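Local coordinates for protein thiamine-monophosphate kinase (Aquifex aeolicus, PDB 1VQV) that probably catalyses the ATP-dependent phosphorylation of thiamine monophosphate to thiamine diphosphate, the active form of vitamin B1, and works as a homodimer, at residues E90-E93 / V94-E98; V97-F100 / Y101-V104. All coordinates share one frame; numbering follows the deposited sequence.

Contact 1. Residues E90-E93 / V94-E98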
loop_
_atom_site.group_PDB
_atom_site.type_symbol
_atom_site.label_atom_id
_atom_site.label_comp_id
_atom_site.label_asym_id
_atom_site.label_seq_id
_atom_site.Cartn_x
_atom_site.Cartn_y
_atom_site.Cartn_z
ATOM N N GLU B 90 17.268 -10.052 3.977
ATOM C CA GLU B 90 17.306 -11.246 4.829
ATOM C C GLU B 90 18.344 -11.164 5.963
ATOM O O GLU B 90 18.204 -11.827 6.990
ATOM C CB GLU B 90 17.541 -12.519 3.978
ATOM C CG GLU B 90 18.990 -12.725 3.538
ATOM C CD GLU B 90 19.202 -13.988 2.684
ATOM O OE1 GLU B 90 18.595 -15.041 3.005
ATOM O OE2 GLU B 90 19.993 -13.938 1.704
ATOM N N ASP B 91 19.372 -10.341 5.790
ATOM C CA ASP B 91 20.409 -10.199 6.818
ATOM C C ASP B 91 20.188 -9.019 7.759
ATOM O O ASP B 91 21.126 -8.516 8.372
ATOM C CB ASP B 91 21.778 -10.049 6.164
ATOM C CG ASP B 91 21.808 -8.926 5.167
ATOM O OD1 ASP B 91 20.809 -8.809 4.416
ATOM O OD2 ASP B 91 22.819 -8.176 5.125
ATOM N N LEU B 92 18.947 -8.576 7.863
ATOM C CA LEU B 92 18.627 -7.472 8.736
ATOM C C LEU B 92 18.466 -7.984 10.171
ATOM O O LEU B 92 17.968 -9.092 10.387
ATOM C CB LEU B 92 17.330 -6.804 8.280
ATOM C CG LEU B 92 17.031 -5.519 9.050
ATOM C CD1 LEU B 92 18.101 -4.499 8.717
ATOM C CD2 LEU B 92 15.651 -4.988 8.705
ATOM N N GLU B 93 18.897 -7.180 11.144
ATOM C CA GLU B 93 18.772 -7.546 12.549
ATOM C C GLU B 93 17.301 -7.622 12.923
ATOM O O GLU B 93 16.524 -6.717 12.609
ATOM C CB GLU B 93 19.450 -6.515 13.455
ATOM C CG GLU B 93 20.948 -6.658 13.582
ATOM C CD GLU B 93 21.681 -6.123 12.375
ATOM O OE1 GLU B 93 21.002 -5.736 11.385
ATOM O OE2 GLU B 93 22.937 -6.087 12.417
ATOM N N VAL B 94 16.911 -8.691 13.602
ATOM C CA VAL B 94 15.521 -8.844 13.995
ATOM C C VAL B 94 15.096 -7.696 14.903
ATOM O O VAL B 94 13.945 -7.270 14.884
ATOM C CB VAL B 94 15.308 -10.169 14.737
ATOM C CG1 VAL B 94 13.901 -10.244 15.255
ATOM C CG2 VAL B 94 15.604 -11.333 13.817
ATOM N N SER B 95 16.044 -7.211 15.696
ATOM C CA SER B 95 15.813 -6.126 16.637
ATOM C C SER B 95 15.411 -4.853 15.901
ATOM O O SER B 95 14.711 -4.002 16.452
ATOM C CB SER B 95 17.077 -5.890 17.476
ATOM O OG SER B 95 18.205 -5.638 16.655
ATOM N N TYR B 96 15.852 -4.740 14.650
ATOM C CA TYR B 96 15.529 -3.581 13.829
ATOM C C TYR B 96 14.043 -3.574 13.553
ATOM O O TYR B 96 13.378 -2.564 13.695
ATOM C CB TYR B 96 16.254 -3.619 12.479
ATOM C CG TYR B 96 16.043 -2.358 11.670
ATOM C CD1 TYR B 96 16.986 -1.332 11.699
ATOM C CD2 TYR B 96 14.870 -2.154 10.945
ATOM C CE1 TYR B 96 16.773 -0.132 11.036
ATOM C CE2 TYR B 96 14.643 -0.949 10.278
ATOM C CZ TYR B 96 15.600 0.061 10.328
ATOM O OH TYR B 96 15.387 1.268 9.695
ATOM N N VAL B 97 13.537 -4.721 13.136
ATOM C CA VAL B 97 12.132 -4.875 12.824
ATOM C C VAL B 97 11.300 -4.702 14.087
ATOM O O VAL B 97 10.285 -4.016 14.069
ATOM C CB VAL B 97 11.885 -6.263 12.165
ATOM C CG1 VAL B 97 10.403 -6.545 12.020
ATOM C CG2 VAL B 97 12.549 -6.296 10.807
ATOM N N GLU B 98 11.749 -5.302 15.188
ATOM C CA GLU B 98 11.034 -5.201 16.459
ATOM C C GLU B 98 10.933 -3.743 16.931
ATOM O O GLU B 98 9.897 -3.318 17.447
ATOM C CB GLU B 98 11.728 -6.030 17.547
ATOM C CG GLU B 98 10.782 -6.389 18.695
ATOM C CD GLU B 98 11.484 -6.966 19.928
ATOM O OE1 GLU B 98 12.242 -7.961 19.788
ATOM O OE2 GLU B 98 11.259 -6.423 21.045
#

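Contact 2. Residues V97-F100 / Y101-V104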
loop_
_atom_site.group_PDB
_atom_site.type_symbol
_atom_site.label_atom_id
_atom_site.label_comp_id
_atom_site.label_asym_id
_atom_site.label_seq_id
_atom_site.Cartn_x
_atom_site.Cartn_y
_atom_site.Cartn_z
ATOM N N VAL B 97 13.537 -4.721 13.136
ATOM C CA VAL B 97 12.132 -4.875 12.824
ATOM C C VAL B 97 11.300 -4.702 14.087
ATOM O O VAL B 97 10.285 -4.016 14.069
ATOM C CB VAL B 97 11.885 -6.263 12.165
ATOM C CG1 VAL B 97 10.403 -6.545 12.020
ATOM C CG2 VAL B 97 12.549 -6.296 10.807
ATOM N N GLU B 98 11.749 -5.302 15.188
ATOM C CA GLU B 98 11.034 -5.201 16.459
ATOM C C GLU B 98 10.933 -3.743 16.931
ATOM O O GLU B 98 9.897 -3.318 17.447
ATOM C CB GLU B 98 11.728 -6.030 17.547
ATOM C CG GLU B 98 10.782 -6.389 18.695
ATOM C CD GLU B 98 11.484 -6.966 19.928
ATOM O OE1 GLU B 98 12.242 -7.961 19.788
ATOM O OE2 GLU B 98 11.259 -6.423 21.045
ATOM N N ARG B 99 12.016 -2.988 16.763
ATOM C CA ARG B 99 12.028 -1.598 17.177
ATOM C C ARG B 99 11.215 -0.751 16.224
ATOM O O ARG B 99 10.632 0.257 16.618
ATOM C CB ARG B 99 13.463 -1.094 17.279
ATOM C CG ARG B 99 14.153 -1.610 18.529
ATOM C CD ARG B 99 15.638 -1.307 18.557
ATOM N NE ARG B 99 16.258 -1.897 19.743
ATOM C CZ ARG B 99 16.619 -1.218 20.830
ATOM N NH1 ARG B 99 16.434 0.094 20.887
ATOM N NH2 ARG B 99 17.156 -1.853 21.867
ATOM N N PHE B 100 11.160 -1.179 14.970
ATOM C CA PHE B 100 10.393 -0.471 13.962
ATOM C C PHE B 100 8.915 -0.531 14.342
ATOM O O PHE B 100 8.216 0.489 14.343
ATOM C CB PHE B 100 10.588 -1.119 12.587
ATOM C CG PHE B 100 9.599 -0.653 11.563
ATOM C CD1 PHE B 100 9.803 0.531 10.874
ATOM C CD2 PHE B 100 8.422 -1.354 11.353
ATOM C CE1 PHE B 100 8.845 1.019 9.993
ATOM C CE2 PHE B 100 7.460 -0.878 10.478
ATOM C CZ PHE B 100 7.671 0.312 9.798
ATOM N N TYR B 101 8.445 -1.728 14.664
ATOM C CA TYR B 101 7.047 -1.914 15.029
ATOM C C TYR B 101 6.643 -1.334 16.386
ATOM O O TYR B 101 5.456 -1.134 16.650
ATOM C CB TYR B 101 6.687 -3.395 14.930
ATOM C CG TYR B 101 6.414 -3.809 13.503
ATOM C CD1 TYR B 101 5.299 -3.319 12.832
ATOM C CD2 TYR B 101 7.289 -4.648 12.816
ATOM C CE1 TYR B 101 5.057 -3.649 11.515
ATOM C CE2 TYR B 101 7.064 -4.989 11.492
ATOM C CZ TYR B 101 5.942 -4.492 10.840
ATOM O OH TYR B 101 5.689 -4.859 9.524
ATOM N N ILE B 102 7.645 -1.059 17.223
ATOM C CA ILE B 102 7.460 -0.453 18.535
ATOM C C ILE B 102 7.035 0.974 18.237
ATOM O O ILE B 102 6.035 1.465 18.758
ATOM C CB ILE B 102 8.797 -0.419 19.345
ATOM C CG1 ILE B 102 9.151 -1.825 19.839
ATOM C CG2 ILE B 102 8.691 0.565 20.515
ATOM C CD1 ILE B 102 10.464 -1.905 20.622
ATOM N N GLY B 103 7.808 1.625 17.374
ATOM C CA GLY B 103 7.510 2.986 16.984
ATOM C C GLY B 103 6.163 3.093 16.290
ATOM O O GLY B 103 5.466 4.092 16.431
ATOM N N VAL B 104 5.798 2.059 15.535
ATOM C CA VAL B 104 4.529 2.030 14.823
ATOM C C VAL B 104 3.400 1.925 15.838
ATOM O O VAL B 104 2.403 2.628 15.735
ATOM C CB VAL B 104 4.463 0.816 13.833
ATOM C CG1 VAL B 104 3.024 0.488 13.465
ATOM C CG2 VAL B 104 5.239 1.129 12.567
#

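Contact 1. Residues E90-E93 / V94-E98
The carbonyl O of Glu93 accepts the backbone N-H of Tyr96, with Glu93 O and Tyr96 N 2.9 Å apart. The bond is bent, 141° at the hydrogen, and the donor stands well above the carbonyl plane, 61° out of it. Glu93 is the N-cap residue, so this i to i+3 link is the first turn of helix 94-111 closing on the loop that follows strand 77-88. The next carbonyl already makes the regular i to i+4 bond, Glu98 N to Val94 O at 3.0 Å. Beside the polar link, Leu92 carries its CG anti to the backbone N (chi1 -173°), which swings the branch toward the helix, and Leu92 CD2 comes to 3.7 Å from Tyr96 CD2, at a slant to the ring, and 4.0 Å from Val97 CG2. On the side of Ser95, the hydroxyl OG sits 3.5 Å from CB of Glu93, a contact without a bond. Phe51 and Ile126 also pack on Tyr96, while Leu3 of the second subunit packs on Leu92 and Val97. The chemistry is thus divided: a backbone bond starts the helix, and a leucine wedged against tyrosine and valine fastens the incoming loop to it by apolar contact.

Contact 2. Residues V97-F100 / Y101-V104
Helix 94-111 is the crossover helix of a beta-alpha-beta unit, joining strand 77-88 to the parallel strand 114-122, and in its first half two neighbouring aromatic residues form a T-shaped pair. Phe100 turns its ring edge to the face of Tyr101, centroids 4.9 Å apart and planes at 87°, with Phe100 CD2 over the centre of the tyrosine ring. Tyr101, an ATP-binding residue, has CG anti to its own carbonyl carbon (chi1 -80°), which lays the ring back along the preceding turn; there CG1 of Val97 meets the ring edge, 3.7 Å from Tyr101 CE2. Replacing Tyr101 with an alanine would probably leave the Phe100 edge and the Val97 methyl without the ring they pack on, and would take an aromatic group from the ATP site. Ile84 and Leu86 of strand 77-88 also touch Tyr101, as does Ile15 of the second subunit. The backbone adds the helical bonds: Tyr101 N to Val97 O is nearly straight at 163°, and Gly103 N reaches Arg99 O at 3.2 Å, whereas Ile102 N has two weak bonds, to Glu98 O and Arg99 O. Arg99 sends NH1 to a salt bridge with Glu58 of helix 57-73. Farther along the helix, Val104 N bonds to Phe100 O, and Val104 CG2 rests 3.7 Å from Phe100 CE2.

Both contacts lie on helix 94-111 and share Val97 and Glu98, their centres about 10 Å apart. Contact 1 is the entry to the helix, partly buried and about 28 Å from the chain centre; contact 2 is one step inward, about 21 Å from that centre, and mostly buried. The difference in place shows in the chemistry. At the entry a single backbone bond and an aliphatic side chain carry the contact, whereas farther in, successive helical bonds accompany a pair of aromatic rings, one of them part of the ATP site. Val97 serves both, one methyl for each, and the second subunit touches both contacts.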